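PDB 4EZB: phosphogluconate dehydrogenase NAD-binding putative C-terminal domain-containing protein from Sinorhizobium meliloti, which is of unknown function but may be an oxidoreductase, with a Rossmann-type fold joined to a helical part, resembling 6-phosphogluconate dehydrogenases. Local coordinates for residues A[27-32]-A[37-42]; A[98-103]-A[129-134]; A[123-128]-A[267-272]; A[197-202]-A[257-262]. All coordinates share one frame; numbering follows the deposited sequence.

Contact 1: A[27-32]-A[37-42]; sequences IAFIGF and QSIAGG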
loop_
_atom_site.group_PDB
_atom_site.type_symbol
_atom_site.label_atom_id
_atom_site.label_comp_id
_atom_site.label_asym_id
_atom_site.label_seq_id
_atom_site.Cartn_x
_atom_site.Cartn_y
_atom_site.Cartn_z
ATOM N N ILE A 27 -1.455 -5.660 -42.317
ATOM C CA ILE A 27 -1.343 -4.785 -41.156
ATOM C C ILE A 27 -0.738 -3.447 -41.559
ATOM O O ILE A 27 0.294 -3.426 -42.236
ATOM C CB ILE A 27 -0.451 -5.426 -40.076
ATOM C CG1 ILE A 27 -1.007 -6.806 -39.689
ATOM C CG2 ILE A 27 -0.321 -4.516 -38.861
ATOM C CD1 ILE A 27 0.014 -7.745 -39.075
ATOM N N ALA A 28 -1.378 -2.344 -41.147
ATOM C CA ALA A 28 -0.813 -1.006 -41.332
ATOM C C ALA A 28 -0.518 -0.348 -40.002
ATOM O O ALA A 28 -1.394 -0.239 -39.170
ATOM C CB ALA A 28 -1.745 -0.123 -42.159
ATOM N N PHE A 29 0.723 0.075 -39.796
ATOM C CA PHE A 29 1.068 0.873 -38.619
ATOM C C PHE A 29 0.707 2.330 -38.886
ATOM O O PHE A 29 0.837 2.816 -40.012
ATOM C CB PHE A 29 2.551 0.767 -38.301
ATOM C CG PHE A 29 3.002 -0.621 -37.926
ATOM C CD1 PHE A 29 3.361 -1.540 -38.905
ATOM C CD2 PHE A 29 3.094 -1.004 -36.592
ATOM C CE1 PHE A 29 3.778 -2.826 -38.558
ATOM C CE2 PHE A 29 3.514 -2.284 -36.236
ATOM C CZ PHE A 29 3.858 -3.195 -37.224
ATOM N N ILE A 30 0.210 3.019 -37.866
ATOM C CA ILE A 30 0.188 4.472 -37.907
ATOM C C ILE A 30 1.156 4.937 -36.848
ATOM O O ILE A 30 0.958 4.688 -35.662
ATOM C CB ILE A 30 -1.203 5.103 -37.734
ATOM C CG1 ILE A 30 -2.086 4.706 -38.916
ATOM C CG2 ILE A 30 -1.049 6.635 -37.680
ATOM C CD1 ILE A 30 -3.537 5.134 -38.832
ATOM N N GLY A 31 2.218 5.585 -37.308
ATOM C CA GLY A 31 3.389 5.850 -36.493
ATOM C C GLY A 31 4.403 4.798 -36.889
ATOM O O GLY A 31 4.081 3.611 -36.927
ATOM N N PHE A 32 5.608 5.239 -37.234
ATOM C CA PHE A 32 6.714 4.332 -37.479
ATOM C C PHE A 32 7.947 4.708 -36.653
ATOM O O PHE A 32 9.037 4.916 -37.186
ATOM C CB PHE A 32 7.038 4.221 -38.972
ATOM C CG PHE A 32 7.682 2.912 -39.344
ATOM C CD1 PHE A 32 7.130 1.703 -38.915
ATOM C CD2 PHE A 32 8.840 2.877 -40.120
ATOM C CE1 PHE A 32 7.713 0.490 -39.249
ATOM C CE2 PHE A 32 9.428 1.663 -40.457
ATOM C CZ PHE A 32 8.866 0.469 -40.014
ATOM N N GLN A 37 8.666 -0.016 -35.074
ATOM C CA GLN A 37 9.779 -0.611 -35.835
ATOM C C GLN A 37 10.185 -2.000 -35.330
ATOM O O GLN A 37 10.228 -2.962 -36.111
ATOM C CB GLN A 37 10.978 0.335 -35.882
ATOM C CG GLN A 37 10.896 1.334 -37.028
ATOM C CD GLN A 37 11.895 2.471 -36.901
ATOM O OE1 GLN A 37 12.918 2.355 -36.220
ATOM N NE2 GLN A 37 11.604 3.582 -37.564
ATOM N N SER A 38 10.455 -2.104 -34.027
ATOM C CA SER A 38 10.707 -3.401 -33.386
ATOM C C SER A 38 9.567 -4.407 -33.586
ATOM O O SER A 38 9.829 -5.566 -33.885
ATOM C CB SER A 38 11.004 -3.231 -31.903
ATOM O OG SER A 38 10.174 -2.233 -31.351
ATOM N N ILE A 39 8.310 -3.974 -33.440
ATOM C CA ILE A 39 7.191 -4.880 -33.726
ATOM C C ILE A 39 7.252 -5.365 -35.176
ATOM O O ILE A 39 7.232 -6.574 -35.432
ATOM C CB ILE A 39 5.800 -4.275 -33.406
ATOM C CG1 ILE A 39 5.581 -4.239 -31.892
ATOM C CG2 ILE A 39 4.695 -5.100 -34.062
ATOM C CD1 ILE A 39 4.429 -3.355 -31.454
ATOM N N ALA A 40 7.339 -4.425 -36.113
ATOM C CA ALA A 40 7.383 -4.767 -37.541
ATOM C C ALA A 40 8.650 -5.542 -37.864
ATOM O O ALA A 40 8.671 -6.359 -38.789
ATOM C CB ALA A 40 7.295 -3.518 -38.400
ATOM N N GLY A 41 9.696 -5.279 -37.082
ATOM C CA GLY A 41 10.948 -6.037 -37.147
ATOM C C GLY A 41 10.733 -7.535 -37.039
ATOM O O GLY A 41 11.011 -8.274 -37.987
ATOM N N GLY A 42 10.209 -7.967 -35.890
ATOM C CA GLY A 42 9.942 -9.386 -35.614
ATOM C C GLY A 42 8.929 -10.071 -36.521
ATOM O O GLY A 42 8.891 -11.297 -36.600
#

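Contact 2: A[98-103]-A[129-134]; sequences AATKAV and ALAAGA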
loop_
_atom_site.group_PDB
_atom_site.type_symbol
_atom_site.label_atom_id
_atom_site.label_comp_id
_atom_site.label_asym_id
_atom_site.label_seq_id
_atom_site.Cartn_x
_atom_site.Cartn_y
_atom_site.Cartn_z
ATOM N N ALA A 98 -0.500 12.443 -27.225
ATOM C CA ALA A 98 -1.273 13.636 -27.547
ATOM C C ALA A 98 -2.037 13.482 -28.854
ATOM O O ALA A 98 -3.137 13.998 -28.974
ATOM C CB ALA A 98 -0.375 14.870 -27.608
ATOM N N ALA A 99 -1.462 12.767 -29.821
ATOM C CA ALA A 99 -2.059 12.670 -31.155
ATOM C C ALA A 99 -3.161 11.603 -31.308
ATOM O O ALA A 99 -3.780 11.507 -32.369
ATOM C CB ALA A 99 -0.974 12.485 -32.212
ATOM N N THR A 100 -3.413 10.824 -30.256
ATOM C CA THR A 100 -4.344 9.681 -30.317
ATOM C C THR A 100 -5.668 9.921 -31.096
ATOM O O THR A 100 -5.974 9.219 -32.065
ATOM C CB THR A 100 -4.614 9.102 -28.904
ATOM O OG1 THR A 100 -3.389 8.609 -28.353
ATOM C CG2 THR A 100 -5.585 7.931 -28.960
ATOM N N LYS A 101 -6.432 10.906 -30.654
ATOM C CA LYS A 101 -7.763 11.225 -31.211
ATOM C C LYS A 101 -7.666 11.699 -32.651
ATOM O O LYS A 101 -8.357 11.177 -33.542
ATOM C CB LYS A 101 -8.462 12.293 -30.353
ATOM C CG LYS A 101 -8.898 11.816 -28.968
ATOM C CD LYS A 101 -9.581 12.925 -28.162
ATOM C CE LYS A 101 -8.572 13.891 -27.549
ATOM N NZ LYS A 101 -9.201 15.067 -26.887
ATOM N N ALA A 102 -6.778 12.662 -32.881
ATOM C CA ALA A 102 -6.468 13.152 -34.228
ATOM C C ALA A 102 -6.205 12.000 -35.195
ATOM O O ALA A 102 -6.852 11.906 -36.230
ATOM C CB ALA A 102 -5.280 14.106 -34.190
ATOM N N VAL A 103 -5.274 11.114 -34.830
ATOM C CA VAL A 103 -4.985 9.919 -35.620
ATOM C C VAL A 103 -6.258 9.130 -35.905
ATOM O O VAL A 103 -6.589 8.873 -37.074
ATOM C CB VAL A 103 -3.913 9.051 -34.928
ATOM C CG1 VAL A 103 -3.860 7.656 -35.524
ATOM C CG2 VAL A 103 -2.561 9.739 -35.065
ATOM N N ALA A 129 -11.906 5.944 -25.341
ATOM C CA ALA A 129 -13.319 6.036 -25.673
ATOM C C ALA A 129 -13.562 7.067 -26.767
ATOM O O ALA A 129 -14.416 6.871 -27.621
ATOM C CB ALA A 129 -14.165 6.337 -24.438
ATOM N N LEU A 130 -12.799 8.151 -26.751
ATOM C CA LEU A 130 -12.934 9.173 -27.791
ATOM C C LEU A 130 -12.369 8.673 -29.131
ATOM O O LEU A 130 -12.963 8.935 -30.185
ATOM C CB LEU A 130 -12.316 10.508 -27.344
ATOM C CG LEU A 130 -13.013 11.181 -26.150
ATOM C CD1 LEU A 130 -12.074 12.137 -25.436
ATOM C CD2 LEU A 130 -14.282 11.926 -26.562
ATOM N N ALA A 131 -11.264 7.914 -29.085
ATOM C CA ALA A 131 -10.674 7.294 -30.269
ATOM C C ALA A 131 -11.681 6.338 -30.889
ATOM O O ALA A 131 -11.872 6.315 -32.103
ATOM C CB ALA A 131 -9.380 6.549 -29.898
ATOM N N ALA A 132 -12.332 5.556 -30.031
ATOM C CA ALA A 132 -13.337 4.584 -30.452
ATOM C C ALA A 132 -14.487 5.315 -31.125
ATOM O O ALA A 132 -15.051 4.838 -32.117
ATOM C CB ALA A 132 -13.839 3.805 -29.247
ATOM N N GLY A 133 -14.829 6.484 -30.584
ATOM C CA GLY A 133 -15.915 7.284 -31.131
ATOM C C GLY A 133 -15.615 7.820 -32.518
ATOM O O GLY A 133 -16.476 7.763 -33.395
ATOM N N ALA A 134 -14.404 8.362 -32.715
ATOM C CA ALA A 134 -13.950 8.790 -34.047
ATOM C C ALA A 134 -14.062 7.644 -35.088
ATOM O O ALA A 134 -14.716 7.797 -36.129
ATOM C CB ALA A 134 -12.522 9.313 -33.975
#

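Contact 3: A[123-128]-A[267-272]; sequences VGPDTK and IESFGL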
loop_
_atom_site.group_PDB
_atom_site.type_symbol
_atom_site.label_atom_id
_atom_site.label_comp_id
_atom_site.label_asym_id
_atom_site.label_seq_id
_atom_site.Cartn_x
_atom_site.Cartn_y
_atom_site.Cartn_z
ATOM N N VAL A 123 -2.619 5.918 -23.313
ATOM C CA VAL A 123 -3.623 6.854 -22.820
ATOM C C VAL A 123 -4.652 6.126 -21.950
ATOM O O VAL A 123 -4.695 4.897 -21.946
ATOM C CB VAL A 123 -4.267 7.660 -23.981
ATOM C CG1 VAL A 123 -3.237 8.580 -24.632
ATOM C CG2 VAL A 123 -4.895 6.739 -25.037
ATOM N N GLY A 124 -5.447 6.872 -21.187
ATOM C CA GLY A 124 -6.432 6.255 -20.307
ATOM C C GLY A 124 -7.692 5.884 -21.063
ATOM O O GLY A 124 -7.815 6.266 -22.221
ATOM N N PRO A 125 -8.640 5.151 -20.408
ATOM C CA PRO A 125 -9.869 4.657 -21.050
ATOM C C PRO A 125 -10.759 5.765 -21.600
ATOM O O PRO A 125 -11.527 5.540 -22.528
ATOM C CB PRO A 125 -10.596 3.908 -19.920
ATOM C CG PRO A 125 -9.980 4.413 -18.663
ATOM C CD PRO A 125 -8.542 4.657 -19.025
ATOM N N ASP A 126 -10.644 6.942 -21.010
ATOM C CA ASP A 126 -11.353 8.160 -21.427
ATOM C C ASP A 126 -11.016 8.553 -22.871
ATOM O O ASP A 126 -11.917 8.644 -23.732
ATOM C CB ASP A 126 -10.959 9.285 -20.464
ATOM C CG ASP A 126 -9.570 9.039 -19.827
ATOM O OD1 ASP A 126 -8.587 9.645 -20.304
ATOM O OD2 ASP A 126 -9.460 8.197 -18.885
ATOM N N THR A 127 -9.724 8.776 -23.121
ATOM C CA THR A 127 -9.187 9.021 -24.464
ATOM C C THR A 127 -9.427 7.845 -25.412
ATOM O O THR A 127 -9.771 8.041 -26.576
ATOM C CB THR A 127 -7.673 9.318 -24.421
ATOM O OG1 THR A 127 -7.413 10.281 -23.399
ATOM C CG2 THR A 127 -7.192 9.891 -25.751
ATOM N N LYS A 128 -9.254 6.627 -24.916
ATOM C CA LYS A 128 -9.557 5.444 -25.723
ATOM C C LYS A 128 -10.998 5.503 -26.221
ATOM O O LYS A 128 -11.273 5.124 -27.362
ATOM C CB LYS A 128 -9.398 4.149 -24.924
ATOM C CG LYS A 128 -7.984 3.795 -24.483
ATOM C CD LYS A 128 -6.985 3.624 -25.630
ATOM C CE LYS A 128 -5.792 2.837 -25.105
ATOM N NZ LYS A 128 -4.824 2.563 -26.196
ATOM N N ILE A 267 -8.759 6.190 -12.380
ATOM C CA ILE A 267 -9.657 5.871 -11.283
ATOM C C ILE A 267 -10.645 7.017 -11.098
ATOM O O ILE A 267 -11.836 6.795 -10.905
ATOM C CB ILE A 267 -8.878 5.586 -9.980
ATOM C CG1 ILE A 267 -7.962 4.372 -10.158
ATOM C CG2 ILE A 267 -9.832 5.351 -8.810
ATOM C CD1 ILE A 267 -6.832 4.347 -9.151
ATOM N N GLU A 268 -10.145 8.244 -11.170
ATOM C CA GLU A 268 -11.013 9.405 -11.081
ATOM C C GLU A 268 -12.041 9.368 -12.201
ATOM O O GLU A 268 -13.223 9.641 -11.971
ATOM C CB GLU A 268 -10.193 10.692 -11.112
ATOM C CG GLU A 268 -9.654 11.069 -9.740
ATOM C CD GLU A 268 -8.496 12.044 -9.797
ATOM O OE1 GLU A 268 -8.382 12.796 -10.793
ATOM O OE2 GLU A 268 -7.696 12.049 -8.836
ATOM N N SER A 269 -11.587 8.989 -13.396
ATOM C CA SER A 269 -12.448 8.889 -14.574
ATOM C C SER A 269 -13.642 7.955 -14.352
ATOM O O SER A 269 -14.616 8.011 -15.098
ATOM C CB SER A 269 -11.634 8.486 -15.826
ATOM O OG SER A 269 -11.614 7.077 -16.034
ATOM N N PHE A 270 -13.566 7.102 -13.328
ATOM C CA PHE A 270 -14.669 6.183 -12.993
ATOM C C PHE A 270 -15.623 6.698 -11.919
ATOM O O PHE A 270 -16.459 5.932 -11.420
ATOM C CB PHE A 270 -14.134 4.814 -12.546
ATOM C CG PHE A 270 -13.432 4.048 -13.627
ATOM C CD1 PHE A 270 -14.027 3.867 -14.877
ATOM C CD2 PHE A 270 -12.184 3.474 -13.384
ATOM C CE1 PHE A 270 -13.376 3.155 -15.871
ATOM C CE2 PHE A 270 -11.534 2.760 -14.373
ATOM C CZ PHE A 270 -12.130 2.594 -15.610
ATOM N N GLY A 271 -15.496 7.981 -11.564
ATOM C CA GLY A 271 -16.272 8.572 -10.473
ATOM C C GLY A 271 -15.741 8.251 -9.080
ATOM O O GLY A 271 -16.436 8.448 -8.086
ATOM N N LEU A 272 -14.515 7.743 -8.995
ATOM C CA LEU A 272 -13.917 7.407 -7.700
ATOM C C LEU A 272 -12.802 8.372 -7.329
ATOM O O LEU A 272 -12.002 8.763 -8.181
ATOM C CB LEU A 272 -13.358 5.972 -7.692
ATOM C CG LEU A 272 -14.300 4.769 -7.776
ATOM C CD1 LEU A 272 -13.524 3.450 -7.880
ATOM C CD2 LEU A 272 -15.238 4.750 -6.585
#

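Contact 4: A[197-202]-A[257-262]; sequences IRSVMI and VTEMTE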
loop_
_atom_site.group_PDB
_atom_site.type_symbol
_atom_site.label_atom_id
_atom_site.label_comp_id
_atom_site.label_asym_id
_atom_site.label_seq_id
_atom_site.Cartn_x
_atom_site.Cartn_y
_atom_site.Cartn_z
ATOM N N ILE A 197 -4.858 0.192 -13.320
ATOM C CA ILE A 197 -5.179 -0.255 -11.960
ATOM C C ILE A 197 -4.092 -1.180 -11.362
ATOM O O ILE A 197 -3.820 -1.154 -10.158
ATOM C CB ILE A 197 -6.584 -0.874 -11.905
ATOM C CG1 ILE A 197 -7.628 0.223 -12.188
ATOM C CG2 ILE A 197 -6.873 -1.481 -10.533
ATOM C CD1 ILE A 197 -8.974 -0.315 -12.645
ATOM N N ARG A 198 -3.476 -1.979 -12.219
ATOM C CA ARG A 198 -2.414 -2.900 -11.848
ATOM C C ARG A 198 -1.259 -2.108 -11.230
ATOM O O ARG A 198 -0.556 -2.617 -10.358
ATOM C CB ARG A 198 -1.933 -3.635 -13.099
ATOM C CG ARG A 198 -0.764 -4.575 -12.888
ATOM C CD ARG A 198 -0.292 -5.204 -14.196
ATOM N NE ARG A 198 0.972 -5.914 -13.996
ATOM C CZ ARG A 198 2.175 -5.439 -14.320
ATOM N NH1 ARG A 198 2.308 -4.246 -14.898
ATOM N NH2 ARG A 198 3.258 -6.170 -14.079
ATOM N N SER A 199 -1.077 -0.874 -11.697
ATOM C CA SER A 199 -0.073 0.054 -11.152
ATOM C C SER A 199 -0.306 0.435 -9.717
ATOM O O SER A 199 0.649 0.691 -8.982
ATOM C CB SER A 199 -0.053 1.340 -11.959
ATOM O OG SER A 199 0.981 1.282 -12.904
ATOM N N VAL A 200 -1.578 0.470 -9.325
ATOM C CA VAL A 200 -1.982 0.946 -8.012
ATOM C C VAL A 200 -1.439 0.072 -6.896
ATOM O O VAL A 200 -0.876 0.578 -5.926
ATOM C CB VAL A 200 -3.518 1.099 -7.929
ATOM C CG1 VAL A 200 -3.991 1.366 -6.501
ATOM C CG2 VAL A 200 -3.939 2.221 -8.855
HETATM N N MSE A 201 -1.589 -1.236 -7.049
HETATM C CA MSE A 201 -1.075 -2.192 -6.071
HETATM C C MSE A 201 0.430 -2.189 -6.044
HETATM O O MSE A 201 1.043 -2.199 -4.980
HETATM C CB MSE A 201 -1.572 -3.576 -6.458
HETATM C CG MSE A 201 -3.038 -3.769 -6.067
HETATM SE SE MSE A 201 -3.330 -3.584 -4.114
HETATM C CE MSE A 201 -1.846 -4.665 -3.375
ATOM N N ILE A 202 1.035 -2.152 -7.222
ATOM C CA ILE A 202 2.471 -2.326 -7.346
ATOM C C ILE A 202 3.226 -1.093 -6.839
ATOM O O ILE A 202 4.107 -1.204 -6.017
ATOM C CB ILE A 202 2.868 -2.686 -8.805
ATOM C CG1 ILE A 202 2.168 -4.001 -9.257
ATOM C CG2 ILE A 202 4.381 -2.747 -8.932
ATOM C CD1 ILE A 202 2.382 -4.395 -10.713
ATOM N N VAL A 257 6.333 7.730 -11.532
ATOM C CA VAL A 257 5.406 8.797 -11.138
ATOM C C VAL A 257 4.394 9.165 -12.237
ATOM O O VAL A 257 3.240 9.494 -11.926
ATOM C CB VAL A 257 6.169 10.051 -10.674
ATOM C CG1 VAL A 257 5.249 11.269 -10.572
ATOM C CG2 VAL A 257 6.830 9.774 -9.342
ATOM N N THR A 258 4.830 9.132 -13.501
ATOM C CA THR A 258 3.925 9.342 -14.641
ATOM C C THR A 258 2.858 8.248 -14.677
ATOM O O THR A 258 1.675 8.553 -14.656
ATOM C CB THR A 258 4.662 9.376 -15.995
ATOM O OG1 THR A 258 5.955 9.967 -15.830
ATOM C CG2 THR A 258 3.862 10.182 -17.011
ATOM N N GLU A 259 3.290 6.986 -14.709
ATOM C CA GLU A 259 2.393 5.815 -14.617
ATOM C C GLU A 259 1.361 5.913 -13.475
ATOM O O GLU A 259 0.208 5.502 -13.640
ATOM C CB GLU A 259 3.208 4.527 -14.450
ATOM C CG GLU A 259 4.204 4.250 -15.564
ATOM C CD GLU A 259 5.159 3.121 -15.223
ATOM O OE1 GLU A 259 4.686 2.032 -14.827
ATOM O OE2 GLU A 259 6.388 3.317 -15.358
HETATM N N MSE A 260 1.793 6.449 -12.327
HETATM C CA MSE A 260 0.918 6.677 -11.159
HETATM C C MSE A 260 -0.059 7.809 -11.377
HETATM O O MSE A 260 -1.234 7.683 -11.020
HETATM C CB MSE A 260 1.732 6.930 -9.880
HETATM C CG MSE A 260 1.023 6.424 -8.617
HETATM SE SE MSE A 260 0.329 4.583 -8.840
HETATM C CE MSE A 260 -0.175 4.114 -6.993
ATOM N N THR A 261 0.416 8.916 -11.959
ATOM C CA THR A 261 -0.428 10.084 -12.261
ATOM C C THR A 261 -1.565 9.721 -13.217
ATOM O O THR A 261 -2.693 10.189 -13.057
ATOM C CB THR A 261 0.384 11.254 -12.862
ATOM O OG1 THR A 261 1.607 11.421 -12.137
ATOM C CG2 THR A 261 -0.426 12.564 -12.818
ATOM N N GLU A 262 -1.258 8.883 -14.203
ATOM C CA GLU A 262 -2.251 8.397 -15.149
ATOM C C GLU A 262 -3.258 7.516 -14.431
ATOM O O GLU A 262 -4.463 7.643 -14.667
ATOM C CB GLU A 262 -1.582 7.627 -16.286
ATOM C CG GLU A 262 -0.856 8.504 -17.294
ATOM C CD GLU A 262 0.387 7.835 -17.864
ATOM O OE1 GLU A 262 0.499 6.586 -17.787
ATOM O OE2 GLU A 262 1.265 8.561 -18.382
#

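Contact 1: A[27-32]-A[37-42]
Phe29 and Phe32 each turn an aromatic ring onto helix 34-44, inside the first beta-alpha-beta unit of a Rossmann-type fold. The two rings meet the helix quite differently. Phe32 offers a face: Gln37 CG stands over the middle of the ring in a CH-pi contact, 3.8 Å from the centroid and only 13° off the normal. The two side chains cross at about a right angle, with the amide plane inclined to the ring plane, and Gln37 NE2 comes to 2.9 Å from Phe32 O. With CG anti to the backbone N (chi1 -154°), the Phe32 ring is swung back over the first turns of the helix, where its edge also meets Ala40 CB through CE1 at 4.1 Å. Ala53 and Ala71 also touch the Phe32 side chain. Were Phe32 cut back to an alanine, the Gln37 chain would probably lose the face it lies on and a gap would open beside Ala40.

Between these aromatics comes Gly31, whose backbone angles would jam any CB against the preceding carbonyl O. Together with Gly33 and Ala36 it fits the GxGxxA pattern, consistent with a dinucleotide-binding loop. Phe32 N is hydrogen-bonded to Asp55 OD1 just past the neighbouring strand 50-54. Phe29, from the strand itself, uses the edge of its ring: Ile39 CG2 lies there, in plane, 3.7 Å from CE2. Ala40 CB comes in obliquely, equally near to two ring atoms, 3.6 Å from both CE1 and CZ of Phe29.

Contact 2: A[98-103]-A[129-134]
Thr100 and Lys101 meet Ala131 and Leu130 where helices 100-107 and 125-136 run past each other, with a packed inner edge and a much looser outer one. On the inner side the backbones come close, with Lys101 CA 5.0 Å from Ala131 CA, an approach consistent with the small alanine side chain. Thr100 turns its methyl to the neighbour: CG2, anti to the backbone N, sits 4.1 Å from Ala131 CB. The other branch, OG1, is hydrogen-bonded to Gly97 O, which helps hold the rotation of the side chain and keep the methyl on the helix interface. Both Thr100 and Ala131 also touch Asp119 at the end of strand 116-119, Ala131 reaches Phe142 and Ala104 as well, and this half of the contact is buried.

The outer side is held by aliphatic chains alone. Lys101 and Leu130 lie alongside each other, pointing the same way, with Lys101 CD 3.7 Å from Leu130 CB and 3.8 Å from Leu130 CD1. The lysine chain runs straight as far as CD, then bends (chi3 -79°), so its methylenes cover the leucine while the bend sends the amine off to the side. Both residues are exposed, and no hydrogen bond or salt bridge crosses between the two segments. The seam therefore rests on van der Waals packing. Two helices side by side over one face of the parallel part of the sheet, each following its own strand (90-93 and 116-119), are what successive beta-alpha units of a Rossmann-type fold produce.

Contact 3: A[123-128]-A[267-272]
Pro125 pushes the CG corner of its ring into the angle between Ser269 and Phe270, overlapping both only lightly. CG lies 4.2 Å from Phe270 CZ, approaching the aromatic obliquely, and the two side chains cross at about a right angle. Ser269 OG is 4.1 Å from the same proline atom and also stands over the centre of the Phe270 ring. That hydroxyl is hydrogen-bonded to Thr266 O, three residues back. Asp126 joins at the margin, its OD2 3.7 Å from Ser269 OG, while OD1 accepts a weak hydrogen bond from Thr127 N (3.2 Å).

Helix 125-136 begins at one segment, with Gly124 at its N-cap position. The other runs from helix 238-268 into a type I turn from Glu268 to Gly271, where Gly271 N binds Glu268 O at 2.8 Å and the glycine takes a positive phi. The contact is thin and much of it is exposed, yet it bridges the Rossmann-type part and the helical part of the chain. Arg218 of the second subunit donates to Phe270 O. Helix 190-218 of the same chain lies against both segments, through Ser192 and Ser193 on Pro125 and Ser193 on Phe270.

Contact 4: A[197-202]-A[257-262]
Met260 reaches from helix 238-268 to the backbone of Ser199 and Val200 on helix 190-218, in the helical part of a chain that resembles 6-phosphogluconate dehydrogenases. The short axes of the two segments come within 9.1 Å and make an angle of 121°, a steep crossing well away from antiparallel, with the CA atoms of Ser199 and Met260 nearest each other.

The polar side of the crossing is indirect. Ser199 points its CB at the other helix, and OG packs on Glu259 CB at 4.2 Å, with no hydrogen bond between the two. Instead Lys203, one turn on, serves both: its NZ is hydrogen-bonded to Ser199 OG and forms a salt bridge with Glu259 OE1, so one ammonium group ties the helices together.

The van der Waals contacts are carried by Met260, a selenomethionine in this crystal. Ala280 and Cys281 of helix 275-291 pack on it too, while Ile197 and Ile202 of the other helix meet the second subunit. A bend at chi2 (48°) carries the end of Met260 over to helix 190-218. There SE lies 3.9 Å from Ser199 O, and the terminal CE sits 3.8 Å from both Val200 O and Val200 CA.

The contacts form a chain of touches from the Rossmann-type part into the helical part. Contact 1 meets contact 2 through Ile30 CG2 and Val103 CG1, 3.7 Å apart. Contact 2 shares helix 125-136 with contact 3, and Thr100 CG2 lies 4.1 Å from Thr127 CG2. Contacts 3 and 4 share helix 238-268, and Ile267 CD1 of the first lies 3.6 Å from Val200 CG2 on helix 190-218; both also reach the second subunit. Contacts 1 and 4 lie on opposite sides of the chain's centre, their nearest atoms about 17 Å apart. Contacts 1 and 3 have their nearest atoms about 11 Å apart. Any nucleotide would probably sit near the glycine-rich turn of contact 1.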